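Local structure of phosphoacetylglucosamine mutase (Aspergillus lentulus, 5OAW) at residues A[190-195]-A[226-231]; A[200-205]-A[414-419]; A[321-326]-A[408-413]; A[373-378]-A[387-392]. The protein catalyses the interconversion of N-acetylglucosamine 6-phosphate and N-acetylglucosamine 1-phosphate with the help of magnesium, a step on the route to UDP-N-acetylglucosamine. All coordinates share one frame; numbering follows the deposited sequence.

Contact 1 (A[190-195]-A[226-231])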
loop_
_atom_site.group_PDB
_atom_site.type_symbol
_atom_site.label_atom_id
_atom_site.label_comp_id
_atom_site.label_asym_id
_atom_site.label_seq_id
_atom_site.Cartn_x
_atom_site.Cartn_y
_atom_site.Cartn_z
ATOM N N GLY A 190 -0.298 20.910 -3.775
ATOM C CA GLY A 190 -0.337 20.341 -5.132
ATOM C C GLY A 190 -1.168 19.066 -5.188
ATOM O O GLY A 190 -2.078 18.934 -6.023
ATOM N N TYR A 191 -0.857 18.155 -4.266
ATOM C CA TYR A 191 -1.597 16.908 -4.026
ATOM C C TYR A 191 -3.117 17.079 -3.923
ATOM O O TYR A 191 -3.876 16.379 -4.627
ATOM C CB TYR A 191 -1.041 16.218 -2.770
ATOM C CG TYR A 191 -1.721 14.931 -2.388
ATOM C CD1 TYR A 191 -1.225 13.692 -2.836
ATOM C CD2 TYR A 191 -2.855 14.934 -1.560
ATOM C CE1 TYR A 191 -1.837 12.493 -2.473
ATOM C CE2 TYR A 191 -3.479 13.745 -1.193
ATOM C CZ TYR A 191 -2.969 12.530 -1.646
ATOM O OH TYR A 191 -3.599 11.358 -1.275
ATOM N N TYR A 192 -3.565 17.979 -3.044
ATOM C CA TYR A 192 -4.996 18.189 -2.870
ATOM C C TYR A 192 -5.640 18.729 -4.133
ATOM O O TYR A 192 -6.761 18.328 -4.493
ATOM C CB TYR A 192 -5.285 19.135 -1.713
ATOM C CG TYR A 192 -4.772 18.696 -0.365
ATOM C CD1 TYR A 192 -4.045 19.589 0.436
ATOM C CD2 TYR A 192 -5.011 17.401 0.129
ATOM C CE1 TYR A 192 -3.571 19.210 1.680
ATOM C CE2 TYR A 192 -4.533 17.015 1.376
ATOM C CZ TYR A 192 -3.816 17.930 2.139
ATOM O OH TYR A 192 -3.335 17.586 3.356
ATOM N N GLU A 193 -4.918 19.639 -4.798
ATOM C CA GLU A 193 -5.410 20.308 -5.987
ATOM C C GLU A 193 -5.639 19.306 -7.093
ATOM O O GLU A 193 -6.714 19.301 -7.709
ATOM C CB GLU A 193 -4.454 21.412 -6.427
ATOM C CG GLU A 193 -4.772 22.759 -5.796
ATOM C CD GLU A 193 -3.654 23.788 -5.933
ATOM O OE1 GLU A 193 -2.611 23.510 -6.577
ATOM O OE2 GLU A 193 -3.824 24.895 -5.380
ATOM N N LYS A 194 -4.639 18.445 -7.304
ATOM C CA LYS A 194 -4.704 17.382 -8.304
ATOM C C LYS A 194 -5.910 16.461 -8.066
ATOM O O LYS A 194 -6.736 16.285 -8.977
ATOM C CB LYS A 194 -3.387 16.596 -8.366
ATOM C CG LYS A 194 -3.296 15.685 -9.580
ATOM C CD LYS A 194 -1.992 14.902 -9.629
ATOM C CE LYS A 194 -2.006 13.928 -10.805
ATOM N NZ LYS A 194 -0.795 13.063 -10.951
ATOM N N LEU A 195 -6.035 15.926 -6.845
ATOM C CA LEU A 195 -7.159 15.043 -6.495
ATOM C C LEU A 195 -8.535 15.695 -6.627
ATOM O O LEU A 195 -9.479 15.068 -7.127
ATOM C CB LEU A 195 -7.007 14.450 -5.084
ATOM C CG LEU A 195 -5.873 13.477 -4.763
ATOM C CD1 LEU A 195 -6.139 12.839 -3.411
ATOM C CD2 LEU A 195 -5.713 12.398 -5.817
ATOM N N ARG A 226 -9.386 15.866 6.012
ATOM C CA ARG A 226 -10.157 17.079 6.322
ATOM C C ARG A 226 -9.689 18.271 5.490
ATOM O O ARG A 226 -10.514 19.065 5.038
ATOM C CB ARG A 226 -10.124 17.417 7.825
ATOM C CG ARG A 226 -11.060 18.560 8.213
ATOM C CD ARG A 226 -11.191 18.740 9.708
ATOM N NE ARG A 226 -12.171 17.815 10.289
ATOM C CZ ARG A 226 -11.869 16.811 11.099
ATOM N NH1 ARG A 226 -10.607 16.584 11.462
ATOM N NH2 ARG A 226 -12.834 16.048 11.571
ATOM N N GLU A 227 -8.376 18.379 5.287
ATOM C CA GLU A 227 -7.782 19.427 4.453
ATOM C C GLU A 227 -8.117 19.233 2.950
ATOM O O GLU A 227 -8.479 20.204 2.274
ATOM C CB GLU A 227 -6.276 19.523 4.732
ATOM C CG GLU A 227 -5.532 20.675 4.054
ATOM C CD GLU A 227 -5.859 22.072 4.590
ATOM O OE1 GLU A 227 -6.566 22.209 5.619
ATOM O OE2 GLU A 227 -5.388 23.048 3.967
ATOM N N LEU A 228 -8.015 17.994 2.441
ATOM C CA LEU A 228 -8.517 17.664 1.093
ATOM C C LEU A 228 -9.982 18.072 0.896
ATOM O O LEU A 228 -10.314 18.645 -0.133
ATOM C CB LEU A 228 -8.347 16.176 0.739
ATOM C CG LEU A 228 -9.029 15.822 -0.600
ATOM C CD1 LEU A 228 -8.117 16.039 -1.800
ATOM C CD2 LEU A 228 -9.612 14.424 -0.586
ATOM N N ILE A 229 -10.830 17.816 1.896
ATOM C CA ILE A 229 -12.273 18.157 1.839
ATOM C C ILE A 229 -12.535 19.647 1.518
ATOM O O ILE A 229 -13.529 19.981 0.847
ATOM C CB ILE A 229 -13.052 17.634 3.099
ATOM C CG1 ILE A 229 -13.056 16.094 3.110
ATOM C CG2 ILE A 229 -14.497 18.148 3.170
ATOM C CD1 ILE A 229 -13.546 15.462 4.397
ATOM N N LYS A 230 -11.635 20.523 1.961
ATOM C CA LYS A 230 -11.705 21.968 1.641
ATOM C C LYS A 230 -11.593 22.256 0.140
ATOM O O LYS A 230 -12.196 23.200 -0.365
ATOM C CB LYS A 230 -10.612 22.746 2.390
ATOM C CG LYS A 230 -10.819 22.811 3.889
ATOM C CD LYS A 230 -9.530 23.199 4.578
ATOM C CE LYS A 230 -9.685 23.352 6.088
ATOM N NZ LYS A 230 -8.627 24.280 6.592
ATOM N N TYR A 231 -10.816 21.430 -0.557
ATOM C CA TYR A 231 -10.508 21.630 -1.962
ATOM C C TYR A 231 -11.516 20.971 -2.890
ATOM O O TYR A 231 -11.636 21.368 -4.041
ATOM C CB TYR A 231 -9.133 21.064 -2.272
ATOM C CG TYR A 231 -7.950 21.830 -1.727
ATOM C CD1 TYR A 231 -7.543 21.687 -0.389
ATOM C CD2 TYR A 231 -7.184 22.647 -2.565
ATOM C CE1 TYR A 231 -6.432 22.356 0.098
ATOM C CE2 TYR A 231 -6.069 23.320 -2.082
ATOM C CZ TYR A 231 -5.704 23.171 -0.755
ATOM O OH TYR A 231 -4.603 23.836 -0.287
#
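The hydroxyl of Tyr-192, a main side chain by which helix 188-202 packs on helix 221-231, is gripped by two groups: the carboxylate of Glu-188, one turn back, and the side-chain amide of Gln-166. With that end anchored, the ring lies across the neighbouring helix. Its CG stands anti to the carbonyl carbon (chi1 -59°), and one ring face looks onto the backbone between Glu-227 and Leu-228. Leu-228 CB comes within 3.6 Å of Tyr-192 CD2, while Glu-227, bent at its second torsion, lays its methylene carbon CG 3.4 Å from Tyr-192 CE1. The acid group of Glu-227 turns to Lys-230, whose NZ is 3.1 Å from Glu-227 OE1 in a salt bridge along the same helix.

Tyr-231 approaches from the other end. Tyr-192 CB sits over the centre of its ring, 3.7 Å from the centroid of Tyr-231, a CH-pi contact; the two rings meet obliquely, with planes 33° apart. Glu-193 adds only the aliphatic part of its chain, beside Tyr-231. Deeper in, Leu-195 CB meets Leu-228 CD1 at 3.8 Å, and both leucines also touch Ile-429 of helix 428-441.

The segment axes cross at -51° and come as near as 9.0 Å, two helices packed together in the alpha/beta domain II. No hydrogen bond spans the two segments. Tyrosine suits this boundary because its ring packs like an apolar group while Glu-188 and Gln-166 satisfy its hydroxyl; cohesion therefore rests on shape and CH-pi contact, and the carboxylates of Glu-193 and Glu-227 make no bonds across it.

Contact 2 (A[200-205]-A[414-419])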
loop_
_atom_site.group_PDB
_atom_site.type_symbol
_atom_site.label_atom_id
_atom_site.label_comp_id
_atom_site.label_asym_id
_atom_site.label_seq_id
_atom_site.Cartn_x
_atom_site.Cartn_y
_atom_site.Cartn_z
ATOM N N LYS A 200 -13.569 16.204 -9.567
ATOM C CA LYS A 200 -14.616 16.990 -10.229
ATOM C C LYS A 200 -14.910 16.451 -11.648
ATOM O O LYS A 200 -16.079 16.215 -11.992
ATOM C CB LYS A 200 -14.287 18.489 -10.267
ATOM C CG LYS A 200 -15.539 19.343 -10.426
ATOM C CD LYS A 200 -15.288 20.844 -10.506
ATOM C CE LYS A 200 -16.597 21.584 -10.225
ATOM N NZ LYS A 200 -16.613 22.986 -10.716
ATOM N N ARG A 201 -13.849 16.247 -12.438
ATOM C CA ARG A 201 -13.963 15.690 -13.788
ATOM C C ARG A 201 -14.581 14.293 -13.768
ATOM O O ARG A 201 -15.576 14.053 -14.446
ATOM C CB ARG A 201 -12.613 15.649 -14.512
ATOM C CG ARG A 201 -11.921 16.988 -14.690
ATOM C CD ARG A 201 -10.973 17.009 -15.890
ATOM N NE ARG A 201 -9.995 15.905 -15.967
ATOM C CZ ARG A 201 -8.869 15.779 -15.242
ATOM N NH1 ARG A 201 -8.516 16.670 -14.307
ATOM N NH2 ARG A 201 -8.079 14.728 -15.451
ATOM N N VAL A 202 -14.021 13.389 -12.966
ATOM C CA VAL A 202 -14.508 12.002 -12.921
ATOM C C VAL A 202 -15.994 11.916 -12.520
ATOM O O VAL A 202 -16.708 11.018 -12.967
ATOM C CB VAL A 202 -13.571 11.063 -12.104
ATOM C CG1 VAL A 202 -13.753 11.223 -10.602
ATOM C CG2 VAL A 202 -13.796 9.613 -12.496
ATOM N N MET A 203 -16.450 12.901 -11.747
ATOM C CA MET A 203 -17.815 12.934 -11.224
ATOM C C MET A 203 -18.843 13.657 -12.097
ATOM O O MET A 203 -20.024 13.708 -11.731
ATOM C CB MET A 203 -17.825 13.567 -9.832
ATOM C CG MET A 203 -17.269 12.691 -8.728
ATOM S SD MET A 203 -18.161 11.158 -8.467
ATOM C CE MET A 203 -19.734 11.724 -7.808
ATOM N N ARG A 204 -18.409 14.230 -13.222
ATOM C CA ARG A 204 -19.308 14.992 -14.107
ATOM C C ARG A 204 -20.619 14.239 -14.420
ATOM O O ARG A 204 -20.588 13.107 -14.921
ATOM C CB ARG A 204 -18.560 15.426 -15.381
ATOM C CG ARG A 204 -19.422 15.714 -16.606
ATOM C CD ARG A 204 -18.730 16.653 -17.584
ATOM N NE ARG A 204 -19.037 18.053 -17.283
ATOM C CZ ARG A 204 -20.135 18.695 -17.680
ATOM N NH1 ARG A 204 -21.062 18.080 -18.407
ATOM N NH2 ARG A 204 -20.308 19.966 -17.343
ATOM N N GLY A 205 -21.749 14.862 -14.074
ATOM C CA GLY A 205 -23.084 14.345 -14.400
ATOM C C GLY A 205 -23.579 13.197 -13.540
ATOM O O GLY A 205 -24.534 12.500 -13.895
ATOM N N LEU A 414 -12.074 8.482 -18.028
ATOM C CA LEU A 414 -10.877 7.652 -17.921
ATOM C C LEU A 414 -9.596 8.482 -17.763
ATOM O O LEU A 414 -8.719 8.156 -16.941
ATOM C CB LEU A 414 -10.802 6.737 -19.150
ATOM C CG LEU A 414 -10.315 5.287 -19.163
ATOM C CD1 LEU A 414 -10.508 4.524 -17.866
ATOM C CD2 LEU A 414 -11.073 4.586 -20.278
ATOM N N GLN A 415 -9.494 9.545 -18.560
ATOM C CA GLN A 415 -8.419 10.537 -18.434
ATOM C C GLN A 415 -8.365 11.076 -16.988
ATOM O O GLN A 415 -7.302 11.067 -16.359
ATOM C CB GLN A 415 -8.593 11.654 -19.494
ATOM C CG GLN A 415 -7.634 12.854 -19.433
ATOM C CD GLN A 415 -6.183 12.515 -19.750
ATOM O OE1 GLN A 415 -5.854 12.039 -20.845
ATOM N NE2 GLN A 415 -5.301 12.774 -18.788
ATOM N N ALA A 416 -9.524 11.497 -16.474
ATOM C CA ALA A 416 -9.685 11.928 -15.091
ATOM C C ALA A 416 -9.154 10.923 -14.069
ATOM O O ALA A 416 -8.489 11.308 -13.103
ATOM C CB ALA A 416 -11.143 12.239 -14.812
ATOM N N LEU A 417 -9.426 9.641 -14.309
ATOM C CA LEU A 417 -9.051 8.575 -13.394
ATOM C C LEU A 417 -7.565 8.442 -13.286
ATOM O O LEU A 417 -7.066 8.134 -12.207
ATOM C CB LEU A 417 -9.674 7.241 -13.797
ATOM C CG LEU A 417 -11.131 7.009 -13.399
ATOM C CD1 LEU A 417 -11.638 5.744 -14.056
ATOM C CD2 LEU A 417 -11.267 6.899 -11.895
ATOM N N THR A 418 -6.859 8.691 -14.385
ATOM C CA THR A 418 -5.395 8.642 -14.375
ATOM C C THR A 418 -4.823 9.711 -13.431
ATOM O O THR A 418 -3.788 9.498 -12.815
ATOM C CB THR A 418 -4.748 8.748 -15.782
ATOM O OG1 THR A 418 -4.949 10.059 -16.331
ATOM C CG2 THR A 418 -5.330 7.707 -16.734
ATOM N N ASP A 419 -5.525 10.831 -13.298
ATOM C CA ASP A 419 -5.104 11.890 -12.383
ATOM C C ASP A 419 -5.564 11.637 -10.945
ATOM O O ASP A 419 -4.839 11.968 -10.008
ATOM C CB ASP A 419 -5.541 13.265 -12.896
ATOM C CG ASP A 419 -4.881 13.625 -14.214
ATOM O OD1 ASP A 419 -3.706 13.245 -14.431
ATOM O OD2 ASP A 419 -5.531 14.298 -15.037
#
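Arg-201 reaches over Ala-416 to Asp-419, joining the two helices by a salt bridge in which Arg-201 NH2 lies 2.6 Å from Asp-419 OD2. The bond is bent (N-H...O angle 144°). It reaches the oxygen on its anti side, and the guanidinium and carboxylate planes stand 71° apart, so the two groups meet through a single N-H rather than as a flat bidentate pair. A kink at the third torsion of Arg-201 (chi3 -51°) turns the guanidinium back over helix 408-420, bringing Arg-201 NH2 to 3.2 Å from Ala-416 CA.

In the phosphohexomutase architecture this is a seam between domains: helix 188-202 belongs to domain II and helix 408-420 to domain III. Ala-416, with its small methyl, lets the helices close up, and its CB is 3.7 Å from Arg-201 CB and 3.8 Å from Val-202 CB. Beneath, Val-202 points CG2 at Leu-417, at 3.8 Å from Leu-417 CD2, and each packs on helix 428-441 as well.

On the far side of helix 408-420 the hydroxyl of Thr-418 is satisfied within its own turn: Thr-418 OG1 donates to Gln-415 O at 2.6 Å, in the carbonyl plane and on a lone pair.

Contact 3 (A[321-326]-A[408-413])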
loop_
_atom_site.group_PDB
_atom_site.type_symbol
_atom_site.label_atom_id
_atom_site.label_comp_id
_atom_site.label_asym_id
_atom_site.label_seq_id
_atom_site.Cartn_x
_atom_site.Cartn_y
_atom_site.Cartn_z
ATOM N N ALA A 321 -13.388 1.348 -20.503
ATOM C CA ALA A 321 -12.550 0.989 -21.644
ATOM C C ALA A 321 -13.374 0.451 -22.817
ATOM O O ALA A 321 -13.044 0.730 -23.974
ATOM C CB ALA A 321 -11.491 -0.013 -21.235
ATOM N N ARG A 322 -14.439 -0.298 -22.506
ATOM C CA ARG A 322 -15.397 -0.762 -23.512
ATOM C C ARG A 322 -16.091 0.419 -24.195
ATOM O O ARG A 322 -15.834 0.670 -25.375
ATOM C CB ARG A 322 -16.421 -1.765 -22.936
ATOM C CG ARG A 322 -15.937 -3.208 -22.904
ATOM C CD ARG A 322 -17.012 -4.165 -22.397
ATOM N NE ARG A 322 -16.457 -5.233 -21.547
ATOM C CZ ARG A 322 -15.771 -6.298 -21.978
ATOM N NH1 ARG A 322 -15.520 -6.472 -23.271
ATOM N NH2 ARG A 322 -15.324 -7.200 -21.109
ATOM N N SER A 323 -16.920 1.158 -23.451
ATOM C CA SER A 323 -17.683 2.289 -23.996
ATOM C C SER A 323 -16.815 3.396 -24.589
ATOM O O SER A 323 -17.268 4.104 -25.476
ATOM C CB SER A 323 -18.636 2.867 -22.961
ATOM O OG SER A 323 -17.914 3.329 -21.838
ATOM N N ALA A 324 -15.573 3.522 -24.114
ATOM C CA ALA A 324 -14.571 4.403 -24.726
ATOM C C ALA A 324 -13.983 3.831 -26.024
ATOM O O ALA A 324 -13.184 4.496 -26.689
ATOM C CB ALA A 324 -13.458 4.731 -23.739
ATOM N N GLY A 325 -14.368 2.602 -26.365
ATOM C CA GLY A 325 -13.917 1.925 -27.585
ATOM C C GLY A 325 -12.448 1.549 -27.599
ATOM O O GLY A 325 -11.884 1.344 -28.663
ATOM N N ILE A 326 -11.827 1.456 -26.426
ATOM C CA ILE A 326 -10.385 1.144 -26.327
ATOM C C ILE A 326 -10.065 -0.179 -25.598
ATOM O O ILE A 326 -8.882 -0.501 -25.359
ATOM C CB ILE A 326 -9.562 2.333 -25.748
ATOM C CG1 ILE A 326 -10.021 2.706 -24.323
ATOM C CG2 ILE A 326 -9.610 3.530 -26.706
ATOM C CD1 ILE A 326 -9.165 3.758 -23.657
ATOM N N GLN A 408 -16.966 9.690 -25.819
ATOM C CA GLN A 408 -16.279 10.921 -25.414
ATOM C C GLN A 408 -16.336 11.065 -23.899
ATOM O O GLN A 408 -15.295 11.263 -23.245
ATOM C CB GLN A 408 -16.919 12.137 -26.092
ATOM C CG GLN A 408 -16.170 13.457 -25.925
ATOM C CD GLN A 408 -16.799 14.599 -26.717
ATOM O OE1 GLN A 408 -17.987 14.570 -27.055
ATOM N NE2 GLN A 408 -16.000 15.615 -27.017
ATOM N N ARG A 409 -17.556 10.930 -23.368
ATOM C CA ARG A 409 -17.833 10.932 -21.930
ATOM C C ARG A 409 -16.939 9.938 -21.171
ATOM O O ARG A 409 -16.397 10.267 -20.107
ATOM C CB ARG A 409 -19.302 10.587 -21.705
ATOM C CG ARG A 409 -20.006 11.446 -20.671
ATOM C CD ARG A 409 -21.511 11.207 -20.678
ATOM N NE ARG A 409 -22.106 11.325 -22.014
ATOM C CZ ARG A 409 -22.471 12.467 -22.603
ATOM N NH1 ARG A 409 -22.310 13.640 -21.996
ATOM N NH2 ARG A 409 -23.002 12.438 -23.818
ATOM N N SER A 410 -16.775 8.745 -21.754
ATOM C CA SER A 410 -16.016 7.644 -21.166
ATOM C C SER A 410 -14.516 7.903 -21.156
ATOM O O SER A 410 -13.852 7.654 -20.137
ATOM C CB SER A 410 -16.335 6.338 -21.890
ATOM O OG SER A 410 -17.655 5.935 -21.594
ATOM N N LEU A 411 -13.994 8.395 -22.286
ATOM C CA LEU A 411 -12.604 8.851 -22.384
ATOM C C LEU A 411 -12.295 9.978 -21.384
ATOM O O LEU A 411 -11.218 10.005 -20.777
ATOM C CB LEU A 411 -12.296 9.330 -23.799
ATOM C CG LEU A 411 -12.168 8.329 -24.936
ATOM C CD1 LEU A 411 -12.127 9.090 -26.253
ATOM C CD2 LEU A 411 -10.931 7.463 -24.787
ATOM N N GLU A 412 -13.256 10.899 -21.239
ATOM C CA GLU A 412 -13.199 12.014 -20.285
ATOM C C GLU A 412 -13.044 11.433 -18.882
ATOM O O GLU A 412 -12.107 11.782 -18.158
ATOM C CB GLU A 412 -14.460 12.898 -20.431
ATOM C CG GLU A 412 -14.845 13.787 -19.245
ATOM C CD GLU A 412 -14.229 15.179 -19.284
ATOM O OE1 GLU A 412 -14.129 15.762 -20.390
ATOM O OE2 GLU A 412 -13.857 15.701 -18.200
ATOM N N CYS A 413 -13.942 10.505 -18.549
ATOM C CA CYS A 413 -13.953 9.819 -17.266
ATOM C C CYS A 413 -12.652 9.069 -16.983
ATOM O O CYS A 413 -12.168 9.073 -15.849
ATOM C CB CYS A 413 -15.138 8.870 -17.202
ATOM S SG CYS A 413 -15.491 8.258 -15.544
#
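Ser-410, Ala-324 and Leu-411 carry this contact, in which the end of helix 306-323 rests against the start of helix 408-420. Ser-410 contributes both its atoms beyond CA. Its OG is 2.6 Å from Ser-323 OG in a hydroxyl-to-hydroxyl hydrogen bond, while its CB lies 3.8 Å from Ala-324 CB. Ser-323 OG sits between its backbone N and carbonyl carbon (chi1 60°), from where it also bonds Asp-319 O in the preceding turn; serine suits a spot that must serve a helix carbonyl and a neighbour at once.

Ala-324 wedges its methyl between Ser-410 and Leu-411, with its CB 3.9 Å from Leu-411 CD2. A small methyl suits so close a backbone approach, 5.0 Å between Ala-324 CA and Ser-410 CA. The same leucine methyl group, more loosely, meets Ile-326.

Ile-326 is brought there by a Schellman motif: Gly-325 takes a positive phi, Ile-326 N bonds Ala-321 O at 2.8 Å and Gly-325 N bonds Arg-322 O, ending the helix. In domain III, Ser-410 also packs on Leu-320 of helix 306-323 and Leu-411 on Pro-402; farther along helix 408-420, Cys-413 lies against Val-202 of helix 188-202, in domain II.

Contact 4 (A[373-378]-A[387-392])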
loop_
_atom_site.group_PDB
_atom_site.type_symbol
_atom_site.label_atom_id
_atom_site.label_comp_id
_atom_site.label_asym_id
_atom_site.label_seq_id
_atom_site.Cartn_x
_atom_site.Cartn_y
_atom_site.Cartn_z
ATOM N N PHE A 373 0.529 -4.906 -17.485
ATOM C CA PHE A 373 -0.715 -4.572 -18.202
ATOM C C PHE A 373 -0.687 -3.101 -18.602
ATOM O O PHE A 373 0.106 -2.327 -18.074
ATOM C CB PHE A 373 -1.971 -4.860 -17.354
ATOM C CG PHE A 373 -2.226 -6.322 -17.116
ATOM C CD1 PHE A 373 -1.738 -6.949 -15.962
ATOM C CD2 PHE A 373 -2.945 -7.085 -18.050
ATOM C CE1 PHE A 373 -1.967 -8.309 -15.748
ATOM C CE2 PHE A 373 -3.169 -8.443 -17.841
ATOM C CZ PHE A 373 -2.686 -9.052 -16.689
ATOM N N ASP A 374 -1.535 -2.720 -19.550
ATOM C CA ASP A 374 -1.722 -1.304 -19.846
ATOM C C ASP A 374 -2.507 -0.645 -18.711
ATOM O O ASP A 374 -2.208 0.469 -18.299
ATOM C CB ASP A 374 -2.391 -1.105 -21.210
ATOM C CG ASP A 374 -1.475 -1.491 -22.380
ATOM O OD1 ASP A 374 -1.962 -2.202 -23.283
ATOM O OD2 ASP A 374 -0.278 -1.091 -22.403
ATOM N N VAL A 375 -3.501 -1.367 -18.211
ATOM C CA VAL A 375 -4.244 -0.979 -17.035
ATOM C C VAL A 375 -4.218 -2.168 -16.078
ATOM O O VAL A 375 -4.902 -3.167 -16.298
ATOM C CB VAL A 375 -5.688 -0.562 -17.376
ATOM C CG1 VAL A 375 -6.374 -0.050 -16.136
ATOM C CG2 VAL A 375 -5.719 0.516 -18.464
ATOM N N GLY A 376 -3.399 -2.056 -15.036
ATOM C CA GLY A 376 -3.276 -3.095 -14.010
ATOM C C GLY A 376 -3.851 -2.725 -12.652
ATOM O O GLY A 376 -3.306 -1.873 -11.944
ATOM N N VAL A 377 -4.954 -3.378 -12.295
ATOM C CA VAL A 377 -5.576 -3.246 -10.984
ATOM C C VAL A 377 -4.867 -4.236 -10.039
ATOM O O VAL A 377 -4.825 -5.423 -10.329
ATOM C CB VAL A 377 -7.097 -3.540 -11.065
ATOM C CG1 VAL A 377 -7.765 -3.385 -9.702
ATOM C CG2 VAL A 377 -7.776 -2.657 -12.115
ATOM N N TYR A 378 -4.279 -3.744 -8.944
ATOM C CA TYR A 378 -3.731 -4.620 -7.898
ATOM C C TYR A 378 -4.093 -4.099 -6.522
ATOM O O TYR A 378 -3.900 -2.925 -6.232
ATOM C CB TYR A 378 -2.216 -4.808 -8.040
ATOM C CG TYR A 378 -1.337 -3.656 -7.573
ATOM C CD1 TYR A 378 -0.867 -3.604 -6.263
ATOM C CD2 TYR A 378 -0.970 -2.632 -8.443
ATOM C CE1 TYR A 378 -0.057 -2.562 -5.829
ATOM C CE2 TYR A 378 -0.157 -1.591 -8.021
ATOM C CZ TYR A 378 0.294 -1.563 -6.708
ATOM O OH TYR A 378 1.104 -0.545 -6.247
ATOM N N ILE A 387 -4.246 1.350 -9.275
ATOM C CA ILE A 387 -4.420 0.983 -10.669
ATOM C C ILE A 387 -3.283 1.641 -11.437
ATOM O O ILE A 387 -3.141 2.864 -11.431
ATOM C CB ILE A 387 -5.800 1.398 -11.259
ATOM C CG1 ILE A 387 -6.973 0.692 -10.567
ATOM C CG2 ILE A 387 -5.907 1.001 -12.725
ATOM C CD1 ILE A 387 -7.461 1.317 -9.287
ATOM N N THR A 388 -2.484 0.797 -12.082
ATOM C CA THR A 388 -1.317 1.179 -12.868
ATOM C C THR A 388 -1.758 1.557 -14.284
ATOM O O THR A 388 -2.522 0.818 -14.909
ATOM C CB THR A 388 -0.320 0.001 -12.876
ATOM O OG1 THR A 388 0.531 0.111 -11.727
ATOM C CG2 THR A 388 0.536 -0.027 -14.123
ATOM N N PHE A 389 -1.293 2.709 -14.769
ATOM C CA PHE A 389 -1.524 3.115 -16.155
ATOM C C PHE A 389 -0.200 3.217 -16.885
ATOM O O PHE A 389 0.690 3.948 -16.452
ATOM C CB PHE A 389 -2.285 4.434 -16.226
ATOM C CG PHE A 389 -3.707 4.326 -15.765
ATOM C CD1 PHE A 389 -4.060 4.695 -14.471
ATOM C CD2 PHE A 389 -4.698 3.841 -16.622
ATOM C CE1 PHE A 389 -5.372 4.579 -14.027
ATOM C CE2 PHE A 389 -6.012 3.728 -16.192
ATOM C CZ PHE A 389 -6.351 4.094 -14.888
ATOM N N SER A 390 -0.064 2.465 -17.977
ATOM C CA SER A 390 1.188 2.424 -18.712
ATOM C C SER A 390 1.284 3.630 -19.639
ATOM O O SER A 390 0.265 4.246 -19.974
ATOM C CB SER A 390 1.322 1.107 -19.487
ATOM O OG SER A 390 0.598 1.137 -20.700
ATOM N N GLU A 391 2.515 3.965 -20.025
ATOM C CA GLU A 391 2.809 4.970 -21.055
ATOM C C GLU A 391 1.864 4.801 -22.243
ATOM O O GLU A 391 1.174 5.754 -22.649
ATOM C CB GLU A 391 4.262 4.824 -21.509
ATOM C CG GLU A 391 4.854 6.082 -22.136
ATOM C CD GLU A 391 6.292 5.906 -22.615
ATOM O OE1 GLU A 391 6.947 6.938 -22.878
ATOM O OE2 GLU A 391 6.771 4.753 -22.738
ATOM N N ASN A 392 1.807 3.569 -22.751
ATOM C CA ASN A 392 0.866 3.204 -23.797
ATOM C C ASN A 392 -0.604 3.474 -23.457
ATOM O O ASN A 392 -1.351 3.926 -24.321
ATOM C CB ASN A 392 1.059 1.751 -24.248
ATOM C CG ASN A 392 0.137 1.387 -25.390
ATOM O OD1 ASN A 392 0.031 2.127 -26.372
ATOM N ND2 ASN A 392 -0.569 0.276 -25.255
#
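Val-375, Val-377, Ile-387 and Phe-389 project from one face of the antiparallel hairpin of strands 375-379 and 385-389. Val-377 and Ile-387, a non-hydrogen-bonded pair, lie side by side pointing the same way, with Val-377 CG2 3.8 Å from Ile-387 CG1. Val-375 runs likewise alongside Phe-389 and presents its CG1 obliquely to the ring, 3.8 Å from Phe-389 CE2. Val-375 CG1 also reaches diagonally to Ile-387 CG2, at 3.6 Å. Branched side chains suit strands, and Val-375 and Ile-387 also pack against helix 306-323, Ile-387 on Ala-313 and both on Ile-317.

On the opposite face Gly-376, the hydrogen-bonded partner of Thr-388, offers no side chain; Tyr-378 turns the edge of its ring toward Thr-388 OG1. The backbones pair through Thr-388 N to Gly-376 O (2.8 Å) and Gly-376 N to Thr-388 O (3.0 Å), and Ser-390 N to Asp-374 O (2.9 Å) carries the ladder to the helix start. Strand 375-379 leads on to Glu-380 of the substrate pocket.

Where strand 375-379 begins and strand 385-389 ends, Asp-374 gathers polar groups. Ser-390 OG meets the anti lone pair of Asp-374 OD2 at 2.9 Å, and Asn-392 ND2 comes to that oxygen from above the carboxylate plane, at 3.2 Å and nearly straight (166°). Asp-374 OD1 is bonded by Lys-331 N. Ser-390 is the N-cap of helix 391-399, its OG also serving Ala-393 N.

A carboxylate bonded by three groups near a helix N-terminus is probably stabilised as the anion, and it ties the hairpin's end to that helix.

Contact 4 lies deepest, joining strands of the domain III sheet by backbone bonds and a branched apolar face, with polar capping at one end. The others are helix packing farther from the chain centre: contacts 1 and 2 partly buried, contact 3 largely buried although it lies farthest out. Contacts 1 and 2 share helix 188-202, contacts 2 and 3 share helix 408-420, so contact 2 bridges the domain II and domain III packing. Contact 1 is mainly aromatic and apolar, contact 2 adds an interhelical salt bridge between partly exposed side chains, and contact 3 a serine pair at helix ends. Contacts 2 and 3 meet through Val-202 and Cys-413; contacts 2 and 4 through Thr-418 and Phe-389.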